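Local coordinates for protein D-alanyl-D-alanine carboxypeptidase (PDB 5ZHF) that removes the C-terminal D-alanine from peptidoglycan-derived pentapeptides as a zinc-dependent carboxypeptidase, an activity linked to vancomycin resistance in Enterococcus faecalis, at residues E61-G66 against P91-G96; I71-Y76 against L142-D147; E129-V134 against E190-R195; T137-L142 against R175-D180. All blocks are in the same frame, centred on the assembly; numbering follows the deposited sequence.

Interaction 1: residues E61-G66 against P91-G96; sequences EQLSNG and PIVASG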
loop_
_atom_site.group_PDB
_atom_site.type_symbol
_atom_site.label_atom_id
_atom_site.label_comp_id
_atom_site.label_asym_id
_atom_site.label_seq_id
_atom_site.Cartn_x
_atom_site.Cartn_y
_atom_site.Cartn_z
ATOM N N GLU A 61 8.962 13.823 -0.965
ATOM C CA GLU A 61 8.234 15.034 -1.239
ATOM C C GLU A 61 7.029 15.053 -0.316
ATOM O O GLU A 61 6.421 14.005 -0.044
ATOM C CB GLU A 61 7.739 15.037 -2.678
ATOM C CG GLU A 61 7.096 16.357 -3.075
ATOM C CD GLU A 61 6.628 16.372 -4.509
ATOM O OE1 GLU A 61 5.897 15.436 -4.891
ATOM O OE2 GLU A 61 6.964 17.335 -5.238
ATOM N N GLN A 62 6.672 16.245 0.131
ATOM C CA GLN A 62 5.499 16.432 0.985
ATOM C C GLN A 62 4.314 16.819 0.120
ATOM O O GLN A 62 4.425 17.702 -0.761
ATOM C CB GLN A 62 5.797 17.509 2.000
ATOM C CG GLN A 62 4.710 17.672 3.029
ATOM C CD GLN A 62 5.100 18.643 4.113
ATOM O OE1 GLN A 62 6.113 18.455 4.788
ATOM N NE2 GLN A 62 4.303 19.682 4.287
ATOM N N LEU A 63 3.192 16.127 0.350
ATOM C CA LEU A 63 1.935 16.417 -0.310
ATOM C C LEU A 63 1.231 17.542 0.455
ATOM O O LEU A 63 1.665 17.893 1.555
ATOM C CB LEU A 63 1.057 15.175 -0.333
ATOM C CG LEU A 63 1.647 13.970 -1.040
ATOM C CD1 LEU A 63 0.672 12.806 -0.978
ATOM C CD2 LEU A 63 1.952 14.328 -2.482
ATOM N N SER A 64 0.142 18.064 -0.113
ATOM C CA SER A 64 -0.565 19.195 0.531
ATOM C C SER A 64 -1.048 18.867 1.951
ATOM O O SER A 64 -1.075 19.751 2.807
ATOM C CB SER A 64 -1.723 19.709 -0.322
ATOM O OG SER A 64 -2.664 18.708 -0.542
ATOM N N ASN A 65 -1.404 17.604 2.182
ATOM C CA ASN A 65 -1.845 17.151 3.501
ATOM C C ASN A 65 -0.731 16.746 4.470
ATOM O O ASN A 65 -1.026 16.216 5.564
ATOM C CB ASN A 65 -2.890 16.032 3.381
ATOM C CG ASN A 65 -2.305 14.701 2.957
ATOM O OD1 ASN A 65 -1.073 14.557 2.730
ATOM N ND2 ASN A 65 -3.167 13.697 2.905
ATOM N N GLY A 66 0.534 16.958 4.086
ATOM C CA GLY A 66 1.654 16.661 4.944
ATOM C C GLY A 66 2.172 15.231 4.906
ATOM O O GLY A 66 3.265 14.953 5.451
ATOM N N PRO A 91 -10.336 11.043 -4.103
ATOM C CA PRO A 91 -9.548 10.340 -3.101
ATOM C C PRO A 91 -8.678 11.258 -2.252
ATOM O O PRO A 91 -8.487 12.429 -2.579
ATOM C CB PRO A 91 -8.657 9.389 -3.941
ATOM C CG PRO A 91 -8.625 10.010 -5.302
ATOM C CD PRO A 91 -9.686 11.045 -5.423
ATOM N N ILE A 92 -8.131 10.699 -1.187
ATOM C CA ILE A 92 -7.128 11.365 -0.359
ATOM C C ILE A 92 -6.035 10.352 -0.051
ATOM O O ILE A 92 -6.294 9.137 -0.024
ATOM C CB ILE A 92 -7.712 11.890 0.983
ATOM C CG1 ILE A 92 -8.249 10.731 1.841
ATOM C CG2 ILE A 92 -8.832 12.910 0.738
ATOM C CD1 ILE A 92 -8.611 11.147 3.270
ATOM N N VAL A 93 -4.846 10.854 0.237
ATOM C CA VAL A 93 -3.752 10.005 0.709
ATOM C C VAL A 93 -3.837 9.984 2.228
ATOM O O VAL A 93 -3.433 10.936 2.908
ATOM C CB VAL A 93 -2.375 10.491 0.246
ATOM C CG1 VAL A 93 -1.272 9.578 0.815
ATOM C CG2 VAL A 93 -2.295 10.570 -1.281
ATOM N N ALA A 94 -4.396 8.910 2.753
ATOM C CA ALA A 94 -4.508 8.773 4.201
ATOM C C ALA A 94 -3.135 8.513 4.850
ATOM O O ALA A 94 -2.875 8.942 5.968
ATOM C CB ALA A 94 -5.511 7.679 4.537
ATOM N N SER A 95 -2.239 7.812 4.144
ATOM C CA SER A 95 -0.945 7.479 4.706
ATOM C C SER A 95 0.028 7.160 3.590
ATOM O O SER A 95 -0.263 6.310 2.729
ATOM C CB SER A 95 -1.047 6.253 5.623
ATOM O OG SER A 95 0.233 5.913 6.156
ATOM N N GLY A 96 1.176 7.823 3.612
ATOM C CA GLY A 96 2.258 7.554 2.650
ATOM C C GLY A 96 3.452 6.946 3.390
ATOM O O GLY A 96 3.366 5.869 3.993
#

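Interaction 2: residues I71-Y76 against L142-D147; sequences IRISPY and LGLAVD. With ZN (zinc ion), chain C.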
loop_
_atom_site.group_PDB
_atom_site.type_symbol
_atom_site.label_atom_id
_atom_site.label_comp_id
_atom_site.label_asym_id
_atom_site.label_seq_id
_atom_site.Cartn_x
_atom_site.Cartn_y
_atom_site.Cartn_z
ATOM N N ILE A 71 9.786 10.935 -4.097
ATOM C CA ILE A 71 9.658 11.938 -5.161
ATOM C C ILE A 71 9.468 11.282 -6.557
ATOM O O ILE A 71 8.791 11.832 -7.409
ATOM C CB ILE A 71 10.853 12.923 -5.176
ATOM C CG1 ILE A 71 10.627 14.116 -6.126
ATOM C CG2 ILE A 71 12.129 12.193 -5.598
ATOM C CD1 ILE A 71 9.476 15.047 -5.820
ATOM N N ARG A 72 10.017 10.076 -6.753
ATOM C CA ARG A 72 9.931 9.421 -8.045
ATOM C C ARG A 72 8.516 9.042 -8.468
ATOM O O ARG A 72 8.264 8.885 -9.663
ATOM C CB ARG A 72 10.848 8.192 -8.076
ATOM C CG ARG A 72 12.319 8.565 -8.025
ATOM C CD ARG A 72 13.193 7.338 -7.889
ATOM N NE ARG A 72 13.130 6.782 -6.545
ATOM C CZ ARG A 72 13.920 5.820 -6.064
ATOM N NH1 ARG A 72 14.882 5.276 -6.810
ATOM N NH2 ARG A 72 13.763 5.404 -4.821
ATOM N N ILE A 73 7.600 8.873 -7.494
ATOM C CA ILE A 73 6.214 8.481 -7.809
ATOM C C ILE A 73 5.285 9.690 -7.873
ATOM O O ILE A 73 4.149 9.552 -8.296
ATOM C CB ILE A 73 5.622 7.400 -6.842
ATOM C CG1 ILE A 73 5.106 8.013 -5.524
ATOM C CG2 ILE A 73 6.629 6.297 -6.577
ATOM C CD1 ILE A 73 4.524 6.977 -4.574
ATOM N N SER A 74 5.787 10.872 -7.541
ATOM C CA SER A 74 4.944 12.071 -7.472
ATOM C C SER A 74 4.061 12.382 -8.705
ATOM O O SER A 74 2.849 12.560 -8.571
ATOM C CB SER A 74 5.786 13.291 -7.098
ATOM O OG SER A 74 4.950 14.432 -7.120
ATOM N N PRO A 75 4.643 12.464 -9.918
ATOM C CA PRO A 75 3.785 12.765 -11.080
ATOM C C PRO A 75 2.765 11.693 -11.405
ATOM O O PRO A 75 1.691 12.000 -11.910
ATOM C CB PRO A 75 4.779 12.978 -12.232
ATOM C CG PRO A 75 6.038 12.358 -11.784
ATOM C CD PRO A 75 6.061 12.298 -10.290
ATOM N N TYR A 76 3.087 10.438 -11.098
ATOM C CA TYR A 76 2.198 9.322 -11.365
ATOM C C TYR A 76 1.014 9.350 -10.396
ATOM O O TYR A 76 -0.107 9.158 -10.820
ATOM C CB TYR A 76 2.941 8.010 -11.228
ATOM C CG TYR A 76 4.048 7.886 -12.249
ATOM C CD1 TYR A 76 3.767 7.517 -13.551
ATOM C CD2 TYR A 76 5.373 8.153 -11.899
ATOM C CE1 TYR A 76 4.781 7.424 -14.503
ATOM C CE2 TYR A 76 6.399 8.071 -12.843
ATOM C CZ TYR A 76 6.093 7.700 -14.133
ATOM O OH TYR A 76 7.119 7.587 -15.074
ATOM N N LEU A 142 9.115 2.410 2.375
ATOM C CA LEU A 142 9.787 2.712 1.109
ATOM C C LEU A 142 9.479 4.083 0.572
ATOM O O LEU A 142 10.265 4.633 -0.206
ATOM C CB LEU A 142 9.389 1.722 0.019
ATOM C CG LEU A 142 9.795 0.267 0.198
ATOM C CD1 LEU A 142 9.010 -0.638 -0.750
ATOM C CD2 LEU A 142 11.292 0.153 -0.009
ATOM N N GLY A 143 8.291 4.613 0.884
ATOM C CA GLY A 143 7.776 5.777 0.171
ATOM C C GLY A 143 7.070 5.432 -1.131
ATOM O O GLY A 143 6.637 6.338 -1.851
ATOM N N LEU A 144 6.929 4.134 -1.448
ATOM C CA LEU A 144 6.317 3.673 -2.689
ATOM C C LEU A 144 4.868 3.250 -2.518
ATOM O O LEU A 144 4.236 2.893 -3.511
ATOM C CB LEU A 144 7.117 2.490 -3.277
ATOM C CG LEU A 144 8.545 2.866 -3.697
ATOM C CD1 LEU A 144 9.240 1.671 -4.330
ATOM C CD2 LEU A 144 8.539 4.036 -4.664
ATOM N N ALA A 145 4.356 3.305 -1.278
ATOM C CA ALA A 145 2.980 2.893 -1.003
ATOM C C ALA A 145 2.174 4.000 -0.403
ATOM O O ALA A 145 2.669 4.800 0.419
ATOM C CB ALA A 145 2.937 1.685 -0.073
ATOM N N VAL A 146 0.922 4.037 -0.822
ATOM C CA VAL A 146 -0.041 4.979 -0.285
ATOM C C VAL A 146 -1.317 4.246 0.100
ATOM O O VAL A 146 -1.797 3.394 -0.634
ATOM C CB VAL A 146 -0.341 6.147 -1.258
ATOM C CG1 VAL A 146 0.828 7.118 -1.309
ATOM C CG2 VAL A 146 -0.699 5.654 -2.650
ATOM N N ASP A 147 -1.875 4.609 1.262
ATOM C CA ASP A 147 -3.239 4.208 1.582
ATOM C C ASP A 147 -4.128 5.301 1.090
ATOM O O ASP A 147 -3.956 6.453 1.475
ATOM C CB ASP A 147 -3.434 3.989 3.074
ATOM C CG ASP A 147 -2.584 2.871 3.614
ATOM O OD1 ASP A 147 -2.285 1.892 2.884
ATOM O OD2 ASP A 147 -2.261 2.944 4.801
HETATM ZN ZN ZN C . -1.006 0.566 3.623
HETATM O O HOH W 1 -2.155 -0.703 5.033
#

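Interaction 3: residues E129-V134 against E190-R195; sequences ETWVAV and EPWHYR. With ZN (zinc ion), chain C.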
loop_
_atom_site.group_PDB
_atom_site.type_symbol
_atom_site.label_atom_id
_atom_site.label_comp_id
_atom_site.label_asym_id
_atom_site.label_seq_id
_atom_site.Cartn_x
_atom_site.Cartn_y
_atom_site.Cartn_z
ATOM N N GLU A 129 -0.498 -8.794 12.485
ATOM C CA GLU A 129 0.470 -8.860 11.384
ATOM C C GLU A 129 -0.180 -9.144 10.013
ATOM O O GLU A 129 0.386 -8.789 8.980
ATOM C CB GLU A 129 1.554 -9.899 11.707
ATOM C CG GLU A 129 2.826 -9.784 10.890
ATOM C CD GLU A 129 4.043 -10.414 11.560
ATOM O OE1 GLU A 129 3.937 -10.895 12.713
ATOM O OE2 GLU A 129 5.125 -10.413 10.934
ATOM N N THR A 130 -1.372 -9.744 10.002
ATOM C CA THR A 130 -2.136 -9.934 8.760
ATOM C C THR A 130 -2.661 -8.613 8.197
ATOM O O THR A 130 -3.152 -8.600 7.068
ATOM C CB THR A 130 -3.335 -10.908 8.913
ATOM O OG1 THR A 130 -4.319 -10.354 9.809
ATOM C CG2 THR A 130 -2.879 -12.267 9.427
ATOM N N TRP A 131 -2.576 -7.530 8.990
ATOM C CA TRP A 131 -2.972 -6.174 8.597
ATOM C C TRP A 131 -1.853 -5.147 8.556
ATOM O O TRP A 131 -1.815 -4.316 7.649
ATOM C CB TRP A 131 -4.039 -5.642 9.568
ATOM C CG TRP A 131 -5.303 -6.454 9.588
ATOM C CD1 TRP A 131 -5.667 -7.354 10.543
ATOM C CD2 TRP A 131 -6.367 -6.437 8.625
ATOM N NE1 TRP A 131 -6.890 -7.903 10.235
ATOM C CE2 TRP A 131 -7.337 -7.366 9.060
ATOM C CE3 TRP A 131 -6.584 -5.746 7.421
ATOM C CZ2 TRP A 131 -8.530 -7.598 8.352
ATOM C CZ3 TRP A 131 -7.754 -5.986 6.710
ATOM C CH2 TRP A 131 -8.715 -6.912 7.187
ATOM N N VAL A 132 -0.967 -5.171 9.549
ATOM C CA VAL A 132 0.060 -4.145 9.722
ATOM C C VAL A 132 1.389 -4.863 9.870
ATOM O O VAL A 132 1.541 -5.719 10.740
ATOM C CB VAL A 132 -0.186 -3.287 10.979
ATOM C CG1 VAL A 132 0.873 -2.187 11.111
ATOM C CG2 VAL A 132 -1.589 -2.668 10.968
ATOM N N ALA A 133 2.356 -4.476 9.050
ATOM C CA ALA A 133 3.643 -5.154 9.003
ATOM C C ALA A 133 4.531 -4.764 10.188
ATOM O O ALA A 133 4.418 -3.643 10.722
ATOM C CB ALA A 133 4.319 -4.838 7.682
ATOM N N VAL A 134 5.416 -5.671 10.616
ATOM C CA VAL A 134 6.364 -5.316 11.676
ATOM C C VAL A 134 7.307 -4.269 11.103
ATOM O O VAL A 134 7.618 -4.312 9.903
ATOM C CB VAL A 134 7.160 -6.519 12.287
ATOM C CG1 VAL A 134 6.219 -7.625 12.771
ATOM C CG2 VAL A 134 8.203 -7.070 11.337
ATOM N N GLU A 190 -6.831 -5.353 1.810
ATOM C CA GLU A 190 -6.649 -3.948 2.149
ATOM C C GLU A 190 -6.881 -3.107 0.891
ATOM O O GLU A 190 -5.942 -2.719 0.198
ATOM C CB GLU A 190 -5.240 -3.724 2.725
ATOM C CG GLU A 190 -5.063 -4.497 4.027
ATOM C CD GLU A 190 -3.785 -4.175 4.749
ATOM O OE1 GLU A 190 -2.795 -3.761 4.110
ATOM O OE2 GLU A 190 -3.772 -4.377 5.967
ATOM N N PRO A 191 -8.165 -2.835 0.559
ATOM C CA PRO A 191 -8.482 -2.206 -0.732
ATOM C C PRO A 191 -8.032 -0.752 -0.870
ATOM O O PRO A 191 -8.166 -0.171 -1.941
ATOM C CB PRO A 191 -10.019 -2.310 -0.809
ATOM C CG PRO A 191 -10.451 -2.403 0.605
ATOM C CD PRO A 191 -9.397 -3.214 1.292
ATOM N N TRP A 192 -7.517 -0.186 0.233
ATOM C CA TRP A 192 -6.883 1.136 0.276
ATOM C C TRP A 192 -5.391 1.157 -0.092
ATOM O O TRP A 192 -4.879 2.225 -0.421
ATOM C CB TRP A 192 -7.023 1.740 1.686
ATOM C CG TRP A 192 -6.592 0.834 2.762
ATOM C CD1 TRP A 192 -5.328 0.664 3.251
ATOM C CD2 TRP A 192 -7.421 -0.084 3.501
ATOM N NE1 TRP A 192 -5.323 -0.283 4.221
ATOM C CE2 TRP A 192 -6.590 -0.765 4.398
ATOM C CE3 TRP A 192 -8.781 -0.395 3.478
ATOM C CZ2 TRP A 192 -7.078 -1.729 5.292
ATOM C CZ3 TRP A 192 -9.262 -1.364 4.357
ATOM C CH2 TRP A 192 -8.418 -2.001 5.257
ATOM N N HIS A 193 -4.696 0.022 0.004
ATOM C CA HIS A 193 -3.211 0.041 -0.032
ATOM C C HIS A 193 -2.700 -0.199 -1.471
ATOM O O HIS A 193 -2.820 -1.306 -2.005
ATOM C CB HIS A 193 -2.626 -0.976 0.937
ATOM C CG HIS A 193 -1.133 -0.984 0.978
ATOM N ND1 HIS A 193 -0.406 -0.519 2.053
ATOM C CD2 HIS A 193 -0.229 -1.404 0.062
ATOM C CE1 HIS A 193 0.883 -0.675 1.803
ATOM N NE2 HIS A 193 1.015 -1.230 0.608
ATOM N N TYR A 194 -2.154 0.861 -2.071
ATOM C CA TYR A 194 -1.644 0.877 -3.446
ATOM C C TYR A 194 -0.123 1.097 -3.474
ATOM O O TYR A 194 0.416 1.936 -2.739
ATOM C CB TYR A 194 -2.428 1.890 -4.311
ATOM C CG TYR A 194 -3.719 1.232 -4.736
ATOM C CD1 TYR A 194 -4.783 1.089 -3.848
ATOM C CD2 TYR A 194 -3.836 0.626 -5.994
ATOM C CE1 TYR A 194 -5.951 0.411 -4.226
ATOM C CE2 TYR A 194 -4.976 -0.054 -6.371
ATOM C CZ TYR A 194 -6.031 -0.187 -5.481
ATOM O OH TYR A 194 -7.129 -0.901 -5.902
ATOM N N ARG A 195 0.549 0.304 -4.320
ATOM C CA ARG A 195 2.024 0.252 -4.406
ATOM C C ARG A 195 2.431 0.652 -5.802
ATOM O O ARG A 195 1.887 0.128 -6.784
ATOM C CB ARG A 195 2.503 -1.173 -4.102
ATOM C CG ARG A 195 3.915 -1.541 -4.543
ATOM C CD ARG A 195 5.001 -0.693 -3.903
ATOM N NE ARG A 195 6.230 -0.919 -4.653
ATOM C CZ ARG A 195 7.121 -1.865 -4.435
ATOM N NH1 ARG A 195 7.028 -2.690 -3.394
ATOM N NH2 ARG A 195 8.172 -1.951 -5.261
HETATM ZN ZN ZN C . -1.006 0.566 3.623
HETATM O O HOH W 1 -2.155 -0.703 5.033
#

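Interaction 4: residues T137-L142 against R175-D180; sequences TSEHQL and RRYPPD. With ZN (zinc ion), chain C.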
loop_
_atom_site.group_PDB
_atom_site.type_symbol
_atom_site.label_atom_id
_atom_site.label_comp_id
_atom_site.label_asym_id
_atom_site.label_seq_id
_atom_site.Cartn_x
_atom_site.Cartn_y
_atom_site.Cartn_z
ATOM N N THR A 137 9.386 -4.112 7.539
ATOM C CA THR A 137 8.784 -4.942 6.521
ATOM C C THR A 137 7.541 -4.316 5.903
ATOM O O THR A 137 6.830 -5.006 5.190
ATOM C CB THR A 137 8.421 -6.343 7.075
ATOM O OG1 THR A 137 7.391 -6.245 8.072
ATOM C CG2 THR A 137 9.639 -6.987 7.695
ATOM N N SER A 138 7.309 -3.010 6.131
ATOM C CA SER A 138 6.176 -2.315 5.514
ATOM C C SER A 138 6.617 -1.609 4.251
ATOM O O SER A 138 7.620 -0.905 4.261
ATOM C CB SER A 138 5.615 -1.231 6.434
ATOM O OG SER A 138 4.536 -0.579 5.770
ATOM N N GLU A 139 5.824 -1.722 3.190
ATOM C CA GLU A 139 6.029 -0.914 2.021
ATOM C C GLU A 139 5.912 0.571 2.336
ATOM O O GLU A 139 6.424 1.387 1.588
ATOM C CB GLU A 139 5.018 -1.223 0.925
ATOM C CG GLU A 139 5.167 -2.572 0.284
ATOM C CD GLU A 139 4.264 -2.742 -0.908
ATOM O OE1 GLU A 139 3.140 -2.173 -0.936
ATOM O OE2 GLU A 139 4.678 -3.442 -1.851
ATOM N N HIS A 140 5.205 0.940 3.398
ATOM C CA HIS A 140 5.118 2.352 3.737
ATOM C C HIS A 140 6.465 2.953 4.065
ATOM O O HIS A 140 6.666 4.139 3.887
ATOM C CB HIS A 140 4.111 2.619 4.839
ATOM C CG HIS A 140 2.693 2.474 4.388
ATOM N ND1 HIS A 140 2.002 3.511 3.799
ATOM C CD2 HIS A 140 1.843 1.416 4.416
ATOM C CE1 HIS A 140 0.782 3.101 3.487
ATOM N NE2 HIS A 140 0.658 1.837 3.848
ATOM N N GLN A 141 7.399 2.136 4.511
ATOM C CA GLN A 141 8.733 2.632 4.798
ATOM C C GLN A 141 9.606 2.823 3.537
ATOM O O GLN A 141 10.717 3.356 3.631
ATOM C CB GLN A 141 9.397 1.720 5.812
ATOM C CG GLN A 141 8.663 1.665 7.136
ATOM C CD GLN A 141 9.272 0.673 8.080
ATOM O OE1 GLN A 141 8.783 -0.460 8.202
ATOM N NE2 GLN A 141 10.393 1.065 8.724
ATOM N N LEU A 142 9.115 2.410 2.375
ATOM C CA LEU A 142 9.787 2.712 1.109
ATOM C C LEU A 142 9.479 4.083 0.572
ATOM O O LEU A 142 10.265 4.633 -0.206
ATOM C CB LEU A 142 9.389 1.722 0.019
ATOM C CG LEU A 142 9.795 0.267 0.198
ATOM C CD1 LEU A 142 9.010 -0.638 -0.750
ATOM C CD2 LEU A 142 11.292 0.153 -0.009
ATOM N N ARG A 175 -3.066 -2.752 -6.747
ATOM C CA ARG A 175 -3.782 -3.156 -5.553
ATOM C C ARG A 175 -2.945 -4.266 -4.936
ATOM O O ARG A 175 -2.974 -5.421 -5.383
ATOM C CB ARG A 175 -5.195 -3.632 -5.910
ATOM C CG ARG A 175 -6.047 -3.958 -4.706
ATOM C CD ARG A 175 -7.375 -4.524 -5.144
ATOM N NE ARG A 175 -8.225 -4.863 -4.002
ATOM C CZ ARG A 175 -9.530 -5.135 -4.095
ATOM N NH1 ARG A 175 -10.161 -5.075 -5.264
ATOM N NH2 ARG A 175 -10.218 -5.431 -3.005
ATOM N N ARG A 176 -2.141 -3.883 -3.956
ATOM C CA ARG A 176 -1.027 -4.714 -3.516
ATOM C C ARG A 176 -1.451 -6.006 -2.833
ATOM O O ARG A 176 -0.737 -7.019 -2.925
ATOM C CB ARG A 176 -0.176 -3.922 -2.549
ATOM C CG ARG A 176 1.057 -4.627 -2.033
ATOM C CD ARG A 176 1.993 -4.985 -3.151
ATOM N NE ARG A 176 3.190 -5.641 -2.651
ATOM C CZ ARG A 176 3.320 -6.949 -2.417
ATOM N NH1 ARG A 176 2.284 -7.786 -2.545
ATOM N NH2 ARG A 176 4.499 -7.418 -2.015
ATOM N N TYR A 177 -2.557 -5.941 -2.102
ATOM C CA TYR A 177 -3.009 -7.044 -1.244
ATOM C C TYR A 177 -4.439 -7.446 -1.611
ATOM O O TYR A 177 -5.374 -7.171 -0.865
ATOM C CB TYR A 177 -2.904 -6.646 0.217
ATOM C CG TYR A 177 -1.525 -6.186 0.655
ATOM C CD1 TYR A 177 -0.399 -7.010 0.490
ATOM C CD2 TYR A 177 -1.331 -4.916 1.210
ATOM C CE1 TYR A 177 0.855 -6.598 0.907
ATOM C CE2 TYR A 177 -0.067 -4.497 1.627
ATOM C CZ TYR A 177 1.026 -5.329 1.455
ATOM O OH TYR A 177 2.283 -4.902 1.878
ATOM N N PRO A 178 -4.598 -8.082 -2.771
ATOM C CA PRO A 178 -5.943 -8.416 -3.221
ATOM C C PRO A 178 -6.556 -9.566 -2.440
ATOM O O PRO A 178 -5.842 -10.362 -1.827
ATOM C CB PRO A 178 -5.757 -8.773 -4.699
ATOM C CG PRO A 178 -4.360 -9.138 -4.860
ATOM C CD PRO A 178 -3.576 -8.494 -3.752
ATOM N N PRO A 179 -7.891 -9.628 -2.424
ATOM C CA PRO A 179 -8.559 -10.611 -1.567
ATOM C C PRO A 179 -8.294 -12.071 -1.942
ATOM O O PRO A 179 -8.348 -12.942 -1.080
ATOM C CB PRO A 179 -10.055 -10.262 -1.719
ATOM C CG PRO A 179 -10.165 -9.433 -2.944
ATOM C CD PRO A 179 -8.848 -8.725 -3.096
ATOM N N ASP A 180 -8.004 -12.329 -3.206
ATOM C CA ASP A 180 -7.766 -13.695 -3.677
ATOM C C ASP A 180 -6.300 -14.142 -3.625
ATOM O O ASP A 180 -5.987 -15.204 -4.133
ATOM C CB ASP A 180 -8.343 -13.872 -5.089
ATOM C CG ASP A 180 -7.636 -13.049 -6.129
ATOM O OD1 ASP A 180 -7.052 -11.993 -5.798
ATOM O OD2 ASP A 180 -7.668 -13.464 -7.299
HETATM ZN ZN ZN C . -1.006 0.566 3.623
HETATM O O HOH W 2 6.553 -5.407 -1.479
HETATM O O HOH W 3 3.117 -2.789 3.507
HETATM O O HOH W 1 -2.155 -0.703 5.033
#

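Interaction 1: residues E61-G66 against P91-G96
The backbones of Asn65 and Val93 approach most closely, CA to CA 7.9 Å, where the tip of a beta hairpin leans on an edge strand of the antiparallel sheet. The hairpin joins strands 60-62 and 68-70, and its type I turn runs from Leu63 to Gly66, closed by Gly66 N donating to Leu63 O at 2.9 Å. Strand 91-95 is outermost in the sheet, and just after Val93 it carries a classic beta bulge, two residues (Ala94 and Ser95) set opposite the single Asp147 of the neighbouring strand.

The apolar part of the contact is narrow. One branch of Leu63, CD1, meets Val93 CG2 at 3.7 Å and lies 4.0 Å from Val93 CB, the two side chains crossing at about a right angle. Behind this touch, Val93 also packs on Leu77 and Phe81 of helix 74-86 and on Val146, so Leu63 covers the margin of a larger hydrophobic layer.

The polar part is a side-chain to backbone bond. With chi1 at 74°, Asn65 carries its amide between its own backbone N and carbonyl carbon. OD1 accepts from the backbone N of Glu67, which helps fix the amide's rotation and presents the NH2 end to the strand. Asn65 ND2 then donates to Val93 O at 2.8 Å; the N-H...O angle is a bent 138°, and the acceptor lies near the amide plane.

Interaction 2: residues I71-Y76 against L142-D147
Asp147 OD1, on the strand whose lead-in carries Gly143 and Leu144 against Ile73, binds the zinc ion at 2.0 Å. OD2 lies 2.9 Å from the zinc and forms a salt bridge with Arg98, so the two oxygens have separate tasks. His140, His193 and a water complete the metal site.

The contact itself is centred on Ile73, at the end of the 3-10 segment that leads into helix 74-86. A chi1 of 81° sets CG1 between the backbone N and the carbonyl carbon, and the two branches diverge onto neighbouring residues. CG2 touches Leu144 CD2 at 3.5 Å, with the side chains crossing at a slant, while Ile73 CD1 rests on Gly143 O, also at 3.5 Å. Gly143 takes a positive phi of 84° just before Leu144.

Around this contact, backbone bonds tie Gly143 to Asp70 and Leu144 to Tyr196, and Ile73 also packs on Tyr196. No hydrogen bond joins 71-76 to 142-147. The 3-10 segment instead meets the loop leading into the strand that supplies the zinc-binding carboxylate by van der Waals packing, one touch of it on a carbonyl oxygen.

Interaction 3: residues E129-V134 against E190-R195
The indole of Trp131 receives Glu190 OE2 at its edge, near the ring plane and 3.4 Å from CE3, with ring and carboxylate planes 26° apart. Trp192 is engaged differently: one face is covered by Glu190 CA, 3.8 Å above the plane and displaced toward the rim, while water 1 sits at its edge in plane. The two indoles approach obliquely, Trp131 CZ3 lying 4.3 Å from Trp192 CH2.

Glu190 thus touches both indoles, by its CA on one and its carboxylate at the edge of the other. Its chain is extended beyond CG and brings OE2 to 2.6 Å from Trp131 O, a very close approach of two oxygens. The other oxygen, Glu190 OE1, accepts from water 1 at 3.3 Å, and that water in turn accepts from Trp192 NE1 over the same distance. The water is also a zinc ligand, 2.2 Å from the metal. Trp131 NE1 turns to a different partner, the hydroxyl of Tyr114.

Trp131, Val132 and Ala133 bind substrate, and His193 binds zinc through ND1. Together with Glu190, the inferred proton donor and acceptor, facing the metal-bound water, this places the substrate loop directly beside the Glu-x-x-His element of an M15 peptidase active site.

Interaction 4: residues T137-L142 against R175-D180
Glu139 lays its carboxylate along the aliphatic part of Arg176, with OE1 3.4 Å from Arg176 CG, and reaches the head group at NE. There Arg176 NE donates to Glu139 OE2 at 2.8 Å in a salt bridge whose N-H...O angle is 149°. The groups do not form a flat, two-pronged pair: their planes are 67° apart, and the donor comes from above the carboxylate, 48° out of its plane. With CG anti to the backbone N, Arg176 lays that atom over the centre of the Tyr177 ring, 3.5 Å above it; the bend at the next bond, chi2, turns NE to Glu139. Tyr177 CE1 in turn lies over one face of the guanidinium, displaced toward that group's rim.

Two waters extend the join. Water 2 donates to Glu139 OE2 at 2.7 Å and accepts from Arg176 NH2, forming a second, indirect link between the same side chains. Water 3 accepts from Glu139 N at 2.9 Å and lies 2.8 Å from Tyr177 OH, at the edge of the ring and in its plane.

The loop carrying Glu139 is shaped by an ST turn: Ser138 OG, from a substrate-binding residue, accepts from His140 N at 2.9 Å. His140 NE2 binds the zinc at 2.1 Å.

Glu139 OE2 also pairs with Arg195 NH1, and OE1 accepts from NE2 of the zinc ligand His193. Glu139 is thus a buried second-shell residue orienting a metal-binding imidazole; two arginines beside it would be expected to stabilise its negative charge.

Interactions 2, 3 and 4 converge on the zinc ion, contributing Asp147, His193 and His140 respectively. Interactions 3 and 4 are the most intimate, their centres 5 Å apart, with the fellow zinc ligands His193 ND1 and His140 NE2 separated by 3.1 Å. Interactions 2 and 3 adjoin as neighbouring strands, Val146 N lying 2.9 Å from Tyr194 O. Interaction 1 stands farther off, its centre about 17 Å from those of interactions 3 and 4, yet it is coupled to the site: Ser95 O is 2.8 Å from Asp147 N, and Gly96 O takes His140 ND1 at 2.7 Å. Segment 91-96 thus probably helps to position two metal ligands, while segment 129-134, with Ser138 of interaction 4, contributes substrate-binding residues.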